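Local coordinates for protein aldehyde dehydrogenase (Trypanosoma brucei, PDB 5MYP) that probably oxidises aldehydes to carboxylic acids with NAD+ as electron acceptor, as a glycosomal member of the aldehyde dehydrogenase family, at residues E327-G332 with L345-T350; H359-E364 with G368-V373; V242-I247 with V276-E281. All coordinates share one frame; numbering follows the deposited sequence.

Interaction 1. Residues E327-G332 with L345-T350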
ATOM      1  N   GLU A 327     -30.727  12.582  18.336  1.00 26.01           N
ATOM      2  CA  GLU A 327     -30.585  11.658  19.474  1.00 27.21           C
ATOM      3  C   GLU A 327     -29.245  11.790  20.209  1.00 26.24           C
ATOM      4  O   GLU A 327     -29.186  11.560  21.418  1.00 26.28           O
ATOM      5  CB  GLU A 327     -30.797  10.192  19.052  1.00 28.78           C
ATOM      6  CG  GLU A 327     -32.234   9.803  18.731  1.00 30.79           C
ATOM      7  CD  GLU A 327     -33.184  10.051  19.884  1.00 32.21           C
ATOM      8  OE1 GLU A 327     -34.135  10.835  19.693  1.00 34.77           O
ATOM      9  OE2 GLU A 327     -32.982   9.478  20.981  1.00 33.17           O
ATOM     10  N   PHE A 328     -28.181  12.154  19.487  1.00 25.83           N
ATOM     11  CA  PHE A 328     -26.870  12.419  20.109  1.00 25.54           C
ATOM     12  C   PHE A 328     -26.881  13.551  21.141  1.00 25.24           C
ATOM     13  O   PHE A 328     -26.062  13.538  22.058  1.00 24.54           O
ATOM     14  CB  PHE A 328     -25.779  12.717  19.059  1.00 25.48           C
ATOM     15  CG  PHE A 328     -25.267  11.508  18.298  1.00 25.11           C
ATOM     16  CD1 PHE A 328     -25.455  10.189  18.742  1.00 25.26           C
ATOM     17  CD2 PHE A 328     -24.534  11.708  17.131  1.00 25.03           C
ATOM     18  CE1 PHE A 328     -24.952   9.118  18.017  1.00 25.16           C
ATOM     19  CE2 PHE A 328     -24.028  10.637  16.410  1.00 24.95           C
ATOM     20  CZ  PHE A 328     -24.234   9.341  16.856  1.00 25.06           C
ATOM     21  N   MET A 329     -27.797  14.513  21.004  1.00 25.72           N
ATOM     22  CA  MET A 329     -27.942  15.594  21.993  1.00 26.44           C
ATOM     23  C   MET A 329     -28.337  15.095  23.394  1.00 27.12           C
ATOM     24  O   MET A 329     -28.119  15.803  24.377  1.00 27.34           O
ATOM     25  CB  MET A 329     -28.951  16.649  21.520  1.00 26.37           C
ATOM     26  CG  MET A 329     -28.512  17.435  20.295  1.00 26.36           C
ATOM     27  SD  MET A 329     -29.673  18.741  19.856  1.00 26.18           S
ATOM     28  CE  MET A 329     -29.085  19.183  18.221  1.00 26.30           C
ATOM     29  N   LYS A 330     -28.904  13.889  23.478  1.00 27.75           N
ATOM     30  CA  LYS A 330     -29.284  13.275  24.758  1.00 29.19           C
ATOM     31  C   LYS A 330     -28.081  12.800  25.582  1.00 28.98           C
ATOM     32  O   LYS A 330     -28.196  12.624  26.794  1.00 30.36           O
ATOM     33  CB  LYS A 330     -30.223  12.079  24.538  1.00 30.23           C
ATOM     34  CG  LYS A 330     -31.470  12.348  23.704  1.00 31.21           C
ATOM     35  CD  LYS A 330     -32.403  13.362  24.342  1.00 32.27           C
ATOM     36  CE  LYS A 330     -33.628  13.605  23.472  1.00 32.98           C
ATOM     37  NZ  LYS A 330     -34.368  12.354  23.141  1.00 33.29           N
ATOM     38  N   GLY A 331     -26.937  12.583  24.931  1.00 28.58           N
ATOM     39  CA  GLY A 331     -25.727  12.123  25.610  1.00 27.84           C
ATOM     40  C   GLY A 331     -24.956  13.154  26.422  1.00 27.05           C
ATOM     41  O   GLY A 331     -23.910  12.823  26.982  1.00 27.14           O
ATOM     42  N   GLY A 332     -25.441  14.395  26.473  1.00 26.26           N
ATOM     43  CA  GLY A 332     -24.896  15.410  27.376  1.00 25.64           C
ATOM     44  C   GLY A 332     -25.814  16.606  27.553  1.00 24.74           C
ATOM     45  O   GLY A 332     -26.949  16.611  27.067  1.00 24.43           O
ATOM     46  N   LEU A 345     -34.007  19.702   7.177  1.00 19.11           N
ATOM     47  CA  LEU A 345     -32.814  18.966   7.628  1.00 18.70           C
ATOM     48  C   LEU A 345     -31.699  19.906   8.130  1.00 18.26           C
ATOM     49  O   LEU A 345     -30.531  19.782   7.753  1.00 17.76           O
ATOM     50  CB  LEU A 345     -32.319  18.034   6.516  1.00 18.85           C
ATOM     51  CG  LEU A 345     -33.302  16.959   6.027  1.00 19.21           C
ATOM     52  CD1 LEU A 345     -32.806  16.317   4.740  1.00 19.44           C
ATOM     53  CD2 LEU A 345     -33.529  15.900   7.099  1.00 19.14           C
ATOM     54  N   THR A 346     -32.098  20.847   8.979  1.00 17.55           N
ATOM     55  CA  THR A 346     -31.212  21.874   9.507  1.00 17.07           C
ATOM     56  C   THR A 346     -30.947  21.586  10.976  1.00 16.67           C
ATOM     57  O   THR A 346     -31.893  21.465  11.750  1.00 16.83           O
ATOM     58  CB  THR A 346     -31.847  23.270   9.371  1.00 17.09           C
ATOM     59  OG1 THR A 346     -32.169  23.523   7.998  1.00 16.95           O
ATOM     60  CG2 THR A 346     -30.893  24.339   9.848  1.00 17.05           C
ATOM     61  N   ILE A 347     -29.673  21.444  11.341  1.00 16.20           N
ATOM     62  CA  ILE A 347     -29.254  21.353  12.743  1.00 15.91           C
ATOM     63  C   ILE A 347     -28.112  22.348  12.956  1.00 15.74           C
ATOM     64  O   ILE A 347     -27.057  22.222  12.337  1.00 15.10           O
ATOM     65  CB  ILE A 347     -28.772  19.936  13.131  1.00 15.98           C
ATOM     66  CG1 ILE A 347     -29.866  18.891  12.874  1.00 16.12           C
ATOM     67  CG2 ILE A 347     -28.333  19.897  14.601  1.00 16.01           C
ATOM     68  CD1 ILE A 347     -29.417  17.458  13.079  1.00 16.26           C
ATOM     69  N   ALA A 348     -28.325  23.337  13.824  1.00 15.43           N
ATOM     70  CA  ALA A 348     -27.288  24.325  14.120  1.00 15.45           C
ATOM     71  C   ALA A 348     -26.158  23.680  14.934  1.00 15.47           C
ATOM     72  O   ALA A 348     -26.395  22.691  15.634  1.00 15.22           O
ATOM     73  CB  ALA A 348     -27.870  25.506  14.883  1.00 15.61           C
ATOM     74  N   PRO A 349     -24.929  24.230  14.844  1.00 15.46           N
ATOM     75  CA  PRO A 349     -23.834  23.699  15.655  1.00 15.73           C
ATOM     76  C   PRO A 349     -24.194  23.694  17.137  1.00 15.85           C
ATOM     77  O   PRO A 349     -24.695  24.696  17.657  1.00 15.60           O
ATOM     78  CB  PRO A 349     -22.667  24.652  15.366  1.00 15.65           C
ATOM     79  CG  PRO A 349     -22.996  25.273  14.061  1.00 15.61           C
ATOM     80  CD  PRO A 349     -24.490  25.358  14.009  1.00 15.65           C
ATOM     81  N   THR A 350     -23.973  22.554  17.781  1.00 16.16           N
ATOM     82  CA  THR A 350     -24.437  22.309  19.135  1.00 16.50           C
ATOM     83  C   THR A 350     -23.284  21.780  19.976  1.00 16.91           C
ATOM     84  O   THR A 350     -22.667  20.774  19.618  1.00 16.98           O
ATOM     85  CB  THR A 350     -25.600  21.307  19.120  1.00 16.42           C
ATOM     86  OG1 THR A 350     -26.692  21.866  18.373  1.00 16.32           O
ATOM     87  CG2 THR A 350     -26.066  20.958  20.533  1.00 16.43           C
TER

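Interaction 2. Residues H359-E364 with G368-V373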
ATOM      1  N   HIS A 359     -21.890   6.842  25.897  1.00 26.33           N
ATOM      2  CA  HIS A 359     -23.012   7.170  25.000  1.00 25.02           C
ATOM      3  C   HIS A 359     -22.542   7.118  23.541  1.00 23.93           C
ATOM      4  O   HIS A 359     -21.396   7.486  23.262  1.00 23.71           O
ATOM      5  CB  HIS A 359     -23.588   8.560  25.321  1.00 25.10           C
ATOM      6  CG  HIS A 359     -24.838   8.897  24.557  1.00 25.22           C
ATOM      7  ND1 HIS A 359     -24.811   9.366  23.262  1.00 24.87           N
ATOM      8  CD2 HIS A 359     -26.146   8.844  24.902  1.00 24.99           C
ATOM      9  CE1 HIS A 359     -26.043   9.569  22.835  1.00 24.85           C
ATOM     10  NE2 HIS A 359     -26.874   9.266  23.815  1.00 24.83           N
ATOM     11  N   PRO A 360     -23.418   6.660  22.613  1.00 22.82           N
ATOM     12  CA  PRO A 360     -23.112   6.651  21.174  1.00 22.06           C
ATOM     13  C   PRO A 360     -22.445   7.911  20.574  1.00 21.08           C
ATOM     14  O   PRO A 360     -21.650   7.781  19.643  1.00 20.31           O
ATOM     15  CB  PRO A 360     -24.484   6.425  20.545  1.00 22.32           C
ATOM     16  CG  PRO A 360     -25.182   5.544  21.524  1.00 22.59           C
ATOM     17  CD  PRO A 360     -24.666   5.910  22.894  1.00 22.74           C
ATOM     18  N   VAL A 361     -22.748   9.098  21.101  1.00 19.72           N
ATOM     19  CA  VAL A 361     -22.145  10.363  20.640  1.00 19.17           C
ATOM     20  C   VAL A 361     -20.617  10.405  20.827  1.00 18.70           C
ATOM     21  O   VAL A 361     -19.924  11.084  20.067  1.00 17.75           O
ATOM     22  CB  VAL A 361     -22.800  11.606  21.312  1.00 19.05           C
ATOM     23  CG1 VAL A 361     -22.401  11.734  22.781  1.00 19.11           C
ATOM     24  CG2 VAL A 361     -22.459  12.886  20.552  1.00 19.01           C
ATOM     25  N   MET A 362     -20.109   9.684  21.830  1.00 18.50           N
ATOM     26  CA  MET A 362     -18.663   9.546  22.037  1.00 18.87           C
ATOM     27  C   MET A 362     -18.114   8.142  21.735  1.00 19.19           C
ATOM     28  O   MET A 362     -16.999   7.803  22.146  1.00 19.50           O
ATOM     29  CB  MET A 362     -18.294  10.014  23.450  1.00 18.59           C
ATOM     30  CG  MET A 362     -18.085  11.518  23.553  1.00 18.53           C
ATOM     31  SD  MET A 362     -16.890  12.184  22.375  1.00 18.25           S
ATOM     32  CE  MET A 362     -15.410  11.305  22.875  1.00 18.31           C
ATOM     33  N   GLN A 363     -18.895   7.346  21.006  1.00 19.89           N
ATOM     34  CA  GLN A 363     -18.453   6.062  20.464  1.00 20.65           C
ATOM     35  C   GLN A 363     -18.388   6.038  18.935  1.00 20.79           C
ATOM     36  O   GLN A 363     -17.538   5.351  18.376  1.00 21.32           O
ATOM     37  CB  GLN A 363     -19.381   4.938  20.946  1.00 21.27           C
ATOM     38  CG  GLN A 363     -19.343   4.686  22.446  1.00 21.99           C
ATOM     39  CD  GLN A 363     -17.959   4.304  22.942  1.00 22.52           C
ATOM     40  OE1 GLN A 363     -17.403   3.277  22.550  1.00 24.48           O
ATOM     41  NE2 GLN A 363     -17.389   5.138  23.796  1.00 22.66           N
ATOM     42  N   GLU A 364     -19.282   6.767  18.267  1.00 20.98           N
ATOM     43  CA  GLU A 364     -19.372   6.778  16.806  1.00 21.16           C
ATOM     44  C   GLU A 364     -18.881   8.111  16.238  1.00 20.09           C
ATOM     45  O   GLU A 364     -18.924   9.137  16.916  1.00 19.68           O
ATOM     46  CB  GLU A 364     -20.823   6.557  16.371  1.00 22.47           C
ATOM     47  CG  GLU A 364     -21.475   5.293  16.929  1.00 23.54           C
ATOM     48  CD  GLU A 364     -22.949   5.171  16.570  1.00 24.81           C
ATOM     49  OE1 GLU A 364     -23.432   5.902  15.675  1.00 26.30           O
ATOM     50  OE2 GLU A 364     -23.643   4.338  17.189  1.00 25.72           O
ATOM     51  N   GLY A 368     -21.494  15.490  11.828  1.00 15.72           N
ATOM     52  CA  GLY A 368     -22.607  16.415  11.948  1.00 15.75           C
ATOM     53  C   GLY A 368     -22.315  17.558  12.901  1.00 15.85           C
ATOM     54  O   GLY A 368     -21.209  17.655  13.430  1.00 15.86           O
ATOM     55  N   PRO A 369     -23.306  18.434  13.133  1.00 15.89           N
ATOM     56  CA  PRO A 369     -23.081  19.641  13.938  1.00 16.17           C
ATOM     57  C   PRO A 369     -22.954  19.483  15.472  1.00 16.34           C
ATOM     58  O   PRO A 369     -22.937  20.498  16.168  1.00 16.90           O
ATOM     59  CB  PRO A 369     -24.306  20.512  13.596  1.00 16.13           C
ATOM     60  CG  PRO A 369     -24.835  19.956  12.322  1.00 16.05           C
ATOM     61  CD  PRO A 369     -24.610  18.490  12.450  1.00 16.00           C
ATOM     62  N   ILE A 370     -22.844  18.259  15.997  1.00 16.24           N
ATOM     63  CA  ILE A 370     -22.726  18.046  17.444  1.00 16.15           C
ATOM     64  C   ILE A 370     -21.248  18.014  17.845  1.00 15.89           C
ATOM     65  O   ILE A 370     -20.469  17.250  17.273  1.00 15.73           O
ATOM     66  CB  ILE A 370     -23.409  16.732  17.896  1.00 16.48           C
ATOM     67  CG1 ILE A 370     -24.839  16.620  17.335  1.00 16.49           C
ATOM     68  CG2 ILE A 370     -23.393  16.603  19.417  1.00 16.61           C
ATOM     69  CD1 ILE A 370     -25.736  17.812  17.605  1.00 16.75           C
ATOM     70  N   LEU A 371     -20.882  18.839  18.830  1.00 15.23           N
ATOM     71  CA  LEU A 371     -19.514  18.921  19.339  1.00 15.19           C
ATOM     72  C   LEU A 371     -19.476  18.643  20.850  1.00 15.09           C
ATOM     73  O   LEU A 371     -19.694  19.552  21.661  1.00 14.75           O
ATOM     74  CB  LEU A 371     -18.912  20.301  19.039  1.00 15.23           C
ATOM     75  CG  LEU A 371     -17.407  20.473  19.276  1.00 15.39           C
ATOM     76  CD1 LEU A 371     -16.590  19.715  18.236  1.00 15.58           C
ATOM     77  CD2 LEU A 371     -17.025  21.950  19.254  1.00 15.66           C
ATOM     78  N   PRO A 372     -19.212  17.380  21.238  1.00 15.23           N
ATOM     79  CA  PRO A 372     -18.944  17.063  22.641  1.00 15.53           C
ATOM     80  C   PRO A 372     -17.683  17.746  23.160  1.00 15.80           C
ATOM     81  O   PRO A 372     -16.687  17.837  22.437  1.00 15.61           O
ATOM     82  CB  PRO A 372     -18.746  15.544  22.625  1.00 15.42           C
ATOM     83  CG  PRO A 372     -19.512  15.081  21.441  1.00 15.34           C
ATOM     84  CD  PRO A 372     -19.297  16.157  20.420  1.00 15.37           C
ATOM     85  N   VAL A 373     -17.744  18.221  24.403  1.00 16.34           N
ATOM     86  CA  VAL A 373     -16.609  18.833  25.079  1.00 16.61           C
ATOM     87  C   VAL A 373     -16.315  18.016  26.336  1.00 17.34           C
ATOM     88  O   VAL A 373     -17.137  17.954  27.257  1.00 17.12           O
ATOM     89  CB  VAL A 373     -16.899  20.306  25.442  1.00 16.76           C
ATOM     90  CG1 VAL A 373     -15.763  20.911  26.261  1.00 16.70           C
ATOM     91  CG2 VAL A 373     -17.134  21.126  24.178  1.00 16.70           C
TER

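Interaction 3. Residues V242-I247 with V276-E281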
ATOM      1  N   VAL A 242      -9.394  33.099  18.538  1.00 21.01           N
ATOM      2  CA  VAL A 242      -8.891  32.469  17.311  1.00 20.39           C
ATOM      3  C   VAL A 242      -9.022  30.936  17.390  1.00 19.61           C
ATOM      4  O   VAL A 242      -9.364  30.294  16.393  1.00 19.72           O
ATOM      5  CB  VAL A 242      -7.428  32.875  17.004  1.00 20.34           C
ATOM      6  CG1 VAL A 242      -6.879  32.104  15.803  1.00 20.43           C
ATOM      7  CG2 VAL A 242      -7.336  34.376  16.759  1.00 20.46           C
ATOM      8  N   VAL A 243      -8.754  30.372  18.570  1.00 18.78           N
ATOM      9  CA  VAL A 243      -8.952  28.938  18.826  1.00 18.67           C
ATOM     10  C   VAL A 243     -10.395  28.547  18.492  1.00 18.18           C
ATOM     11  O   VAL A 243     -10.627  27.605  17.734  1.00 18.03           O
ATOM     12  CB  VAL A 243      -8.632  28.556  20.300  1.00 18.62           C
ATOM     13  CG1 VAL A 243      -9.094  27.135  20.632  1.00 18.71           C
ATOM     14  CG2 VAL A 243      -7.142  28.699  20.592  1.00 18.64           C
ATOM     15  N   ALA A 244     -11.346  29.295  19.047  1.00 17.65           N
ATOM     16  CA  ALA A 244     -12.774  29.010  18.879  1.00 17.74           C
ATOM     17  C   ALA A 244     -13.258  29.237  17.447  1.00 17.84           C
ATOM     18  O   ALA A 244     -14.088  28.476  16.944  1.00 17.19           O
ATOM     19  CB  ALA A 244     -13.596  29.844  19.852  1.00 17.95           C
ATOM     20  N   GLU A 245     -12.749  30.287  16.804  1.00 17.75           N
ATOM     21  CA  GLU A 245     -13.103  30.580  15.413  1.00 18.08           C
ATOM     22  C   GLU A 245     -12.662  29.471  14.456  1.00 17.38           C
ATOM     23  O   GLU A 245     -13.419  29.084  13.566  1.00 16.70           O
ATOM     24  CB  GLU A 245     -12.533  31.934  14.977  1.00 19.14           C
ATOM     25  CG  GLU A 245     -13.335  33.113  15.523  1.00 20.15           C
ATOM     26  CD  GLU A 245     -12.644  34.458  15.366  1.00 21.37           C
ATOM     27  OE1 GLU A 245     -11.412  34.506  15.144  1.00 22.64           O
ATOM     28  OE2 GLU A 245     -13.349  35.483  15.478  1.00 22.45           O
ATOM     29  N   ARG A 246     -11.453  28.952  14.659  1.00 16.78           N
ATOM     30  CA  ARG A 246     -10.929  27.876  13.814  1.00 16.57           C
ATOM     31  C   ARG A 246     -11.695  26.565  14.021  1.00 16.13           C
ATOM     32  O   ARG A 246     -12.080  25.917  13.045  1.00 15.47           O
ATOM     33  CB  ARG A 246      -9.426  27.697  14.034  1.00 16.70           C
ATOM     34  CG  ARG A 246      -8.638  28.866  13.462  1.00 16.95           C
ATOM     35  CD  ARG A 246      -7.165  28.855  13.821  1.00 17.15           C
ATOM     36  NE  ARG A 246      -6.501  30.037  13.263  1.00 17.32           N
ATOM     37  CZ  ARG A 246      -5.189  30.275  13.282  1.00 17.62           C
ATOM     38  NH1 ARG A 246      -4.337  29.413  13.832  1.00 17.45           N
ATOM     39  NH2 ARG A 246      -4.719  31.400  12.742  1.00 18.03           N
ATOM     40  N   ILE A 247     -11.938  26.204  15.282  1.00 15.71           N
ATOM     41  CA  ILE A 247     -12.706  24.992  15.611  1.00 15.84           C
ATOM     42  C   ILE A 247     -14.131  25.094  15.057  1.00 15.98           C
ATOM     43  O   ILE A 247     -14.609  24.166  14.403  1.00 16.03           O
ATOM     44  CB  ILE A 247     -12.748  24.719  17.139  1.00 15.61           C
ATOM     45  CG1 ILE A 247     -11.350  24.360  17.652  1.00 15.54           C
ATOM     46  CG2 ILE A 247     -13.725  23.588  17.476  1.00 15.74           C
ATOM     47  CD1 ILE A 247     -11.188  24.426  19.159  1.00 15.64           C
ATOM     48  N   VAL A 276     -15.968  27.296  25.759  1.00 18.34           N
ATOM     49  CA  VAL A 276     -17.381  27.128  25.398  1.00 18.62           C
ATOM     50  C   VAL A 276     -18.021  28.484  25.075  1.00 18.86           C
ATOM     51  O   VAL A 276     -18.738  28.608  24.085  1.00 18.58           O
ATOM     52  CB  VAL A 276     -18.160  26.367  26.498  1.00 18.57           C
ATOM     53  CG1 VAL A 276     -19.664  26.426  26.270  1.00 18.67           C
ATOM     54  CG2 VAL A 276     -17.690  24.914  26.564  1.00 18.73           C
ATOM     55  N   ASP A 277     -17.742  29.492  25.900  1.00 19.33           N
ATOM     56  CA  ASP A 277     -18.209  30.859  25.638  1.00 19.55           C
ATOM     57  C   ASP A 277     -17.659  31.409  24.320  1.00 19.07           C
ATOM     58  O   ASP A 277     -18.401  32.016  23.549  1.00 18.54           O
ATOM     59  CB  ASP A 277     -17.830  31.804  26.786  1.00 20.24           C
ATOM     60  CG  ASP A 277     -18.632  31.548  28.062  1.00 21.01           C
ATOM     61  OD1 ASP A 277     -19.503  30.648  28.090  1.00 21.18           O
ATOM     62  OD2 ASP A 277     -18.387  32.266  29.054  1.00 21.65           O
ATOM     63  N   ALA A 278     -16.369  31.189  24.067  1.00 18.51           N
ATOM     64  CA  ALA A 278     -15.734  31.629  22.819  1.00 18.53           C
ATOM     65  C   ALA A 278     -16.323  30.928  21.592  1.00 18.16           C
ATOM     66  O   ALA A 278     -16.555  31.567  20.565  1.00 18.08           O
ATOM     67  CB  ALA A 278     -14.228  31.421  22.879  1.00 18.62           C
ATOM     68  N   LEU A 279     -16.566  29.622  21.702  1.00 18.24           N
ATOM     69  CA  LEU A 279     -17.243  28.860  20.636  1.00 18.24           C
ATOM     70  C   LEU A 279     -18.647  29.397  20.348  1.00 18.21           C
ATOM     71  O   LEU A 279     -19.049  29.493  19.186  1.00 17.90           O
ATOM     72  CB  LEU A 279     -17.306  27.362  20.980  1.00 18.37           C
ATOM     73  CG  LEU A 279     -15.985  26.581  20.894  1.00 18.57           C
ATOM     74  CD1 LEU A 279     -16.098  25.225  21.576  1.00 18.64           C
ATOM     75  CD2 LEU A 279     -15.550  26.406  19.446  1.00 18.76           C
ATOM     76  N   ALA A 280     -19.379  29.748  21.405  1.00 18.41           N
ATOM     77  CA  ALA A 280     -20.711  30.352  21.269  1.00 18.72           C
ATOM     78  C   ALA A 280     -20.652  31.674  20.507  1.00 18.97           C
ATOM     79  O   ALA A 280     -21.462  31.905  19.613  1.00 19.05           O
ATOM     80  CB  ALA A 280     -21.358  30.564  22.634  1.00 18.88           C
ATOM     81  N   GLU A 281     -19.687  32.525  20.851  1.00 19.34           N
ATOM     82  CA  GLU A 281     -19.502  33.804  20.154  1.00 19.77           C
ATOM     83  C   GLU A 281     -19.123  33.613  18.689  1.00 18.96           C
ATOM     84  O   GLU A 281     -19.672  34.295  17.822  1.00 18.47           O
ATOM     85  CB  GLU A 281     -18.458  34.687  20.860  1.00 20.86           C
ATOM     86  CG  GLU A 281     -18.893  35.217  22.223  1.00 22.35           C
ATOM     87  CD  GLU A 281     -20.215  35.969  22.180  1.00 23.78           C
ATOM     88  OE1 GLU A 281     -20.370  36.860  21.313  1.00 25.58           O
ATOM     89  OE2 GLU A 281     -21.107  35.664  23.005  1.00 25.19           O
TER

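Interaction 1. Residues E327-G332 with L345-T350
A single methyl group, CE of Met-329, carries the whole contact between 327-332 and 345-350: it sits against Ile-347 and Thr-350, while the two backbones stay apart, with the nearest pair of CA atoms (Met-329 and Thr-350) 8.1 Å from each other. The methionine spans this gap because its chain is stretched almost fully beyond CG (chi2 -176°, chi3 -167°), like a rod leaving the 3-10 segment 329-330, next to helix 319-328. An unbranched, flexible thioether suits such a span, since it reaches far and ends in an apolar methyl. CE lies 3.8 Å from CG2 of Ile-347, where the two side chains run past each other in opposite senses, and 3.6 Å from OG1 of Thr-350, whose side chain it meets nearly at a right angle. CB and CG2 of the threonine, both 4.2 Å from Met-329 CE, widen this seat.

The hydroxyl beside the methyl is engaged in polar bonding. With OG1 lying opposite the carbonyl carbon across CA-CB, Thr-350 turns it back to donate to Ala-348 O at 2.9 Å; the donor stands 36° out of the carbonyl plane. Gly-338 N also bonds to OG1, so a buried polar atom is satisfied next to an apolar one. The beta-branched Ile-347 suits its strand position and packs in addition on Phe-322, Leu-325 and Met-326 of helix 319-328, so Met-329 adds to the contacts that Ile-347 makes with this helix. Farther back, Leu-345 and Thr-346 form a G1 beta bulge facing strand 340-341. Helix and strand thus close together in the manner of an alpha/beta fold, here where the antiparallel strands 333-336 and 340-341 join strand 346-353 of the mixed sheet in the aldehyde dehydrogenase catalytic domain.

Interaction 2. Residues H359-E364 with G368-V373
Val-361 and Met-362, at a 3-10 turn, face the start of strand 370-376 across a gap whose nearest CA atoms, in Met-362 and Pro-372, are 7.5 Å apart. Strand alternation selects the partners: Ile-370 and Pro-372 turn toward the loop, whereas Leu-371 and Val-373 turn away.

The compact, branched Val-361 sends CG2 toward Ile-370 and Pro-372. This methyl lies opposite the backbone N, and it reaches Pro-372 CG at 3.8 Å and Ile-370 CG2 at 4.0 Å. The valine passes the proline ring in the opposite sense but crosses the isoleucine squarely. Met-362 folds back on itself (chi2 -54°, chi3 -61°) and lays SD 3.8 Å from Pro-372 CB, so the proline ring is touched at two adjoining carbons. Proline suits this position because it offers a rigid apolar ring while its carbonyl still pairs with Val-265.

His-359 steadies the turn, ND1 accepting from Val-361 N at 3.0 Å in an almost straight bond (175°). Lys-227 binds the carbonyls of Val-361 and Glu-364, and Arg-389 that of Met-362. The contact, which lies away from the predicted catalytic residues, closes the helix-poor connection between parallel strands 346-353 and 370-376. That connection carries the Glu-Ile-Phe-Gly-Pro sequence, whose glutamate in related enzymes binds the ribose at the nicotinamide end of NAD.

Interaction 3. Residues V242-I247 with V276-E281
Ala-244, which follows a Val-243 packed on Leu-275 and on Phe-398 of strand 395-398, is the first residue of 242-247 to touch 276-281, and it presses its CB onto the backbone between Ala-278 and Leu-279. CB lies 3.4 Å from Ala-278 C, and its distance of 3.5 Å to Ala-278 CB is tighter than usual for two carbons. Small residues on both sides let the axes of these two helical segments come within 8.2 Å, and alanine suits the place because its side chain is a single methyl that fits directly against the facing backbone.

The signed crossing angle of -57° is near the value expected when ridges of i±4 spacing pack into each other's grooves. Helix 240-252 links the parallel neighbouring strands 229-232 and 264-268 in a beta-alpha-beta crossover, and helix 272-287 follows the second of these strands, so the pair belongs to the layered alpha/beta catalytic domain.

Next in sequence, Glu-245 points away and forms a salt bridge with Lys-241. Arg-246, also turned away, gives NH1 to Asn-420 O and to Gly-463 O of the second subunit, tying this helix to the dimer interface. Ile-247 returns to the contact: its CG2 meets Leu-279 CD2 at 3.9 Å, the two side chains crossing at a slant. The leucine, with CG opposite its own carbonyl carbon (chi1 -72°), swings its branched end toward the first helix, where CD2 also lies 3.6 Å from Ala-244 O.

Along the chain, interaction 3 comes first, then interaction 1, then interaction 2, each closing before the next opens. Interactions 1 and 2 are neighbours, their centres about 9 Å apart, and lie on strands 346-353 and 370-376 respectively, parallel neighbours in one sheet: Thr-350 O meets Leu-371 N at 2.7 Å, probably in a hydrogen bond. Interaction 3 is about 18 Å, centre to centre, from each of them, and it does not touch interaction 1. It reaches interaction 2 through Leu-371, which packs on Ile-247 and Leu-279 from the strand face turned away from loop 359-364. The first residues of strand 370-376 thus meet loop 359-364 on one face and helices 240-252 and 272-287 on the other.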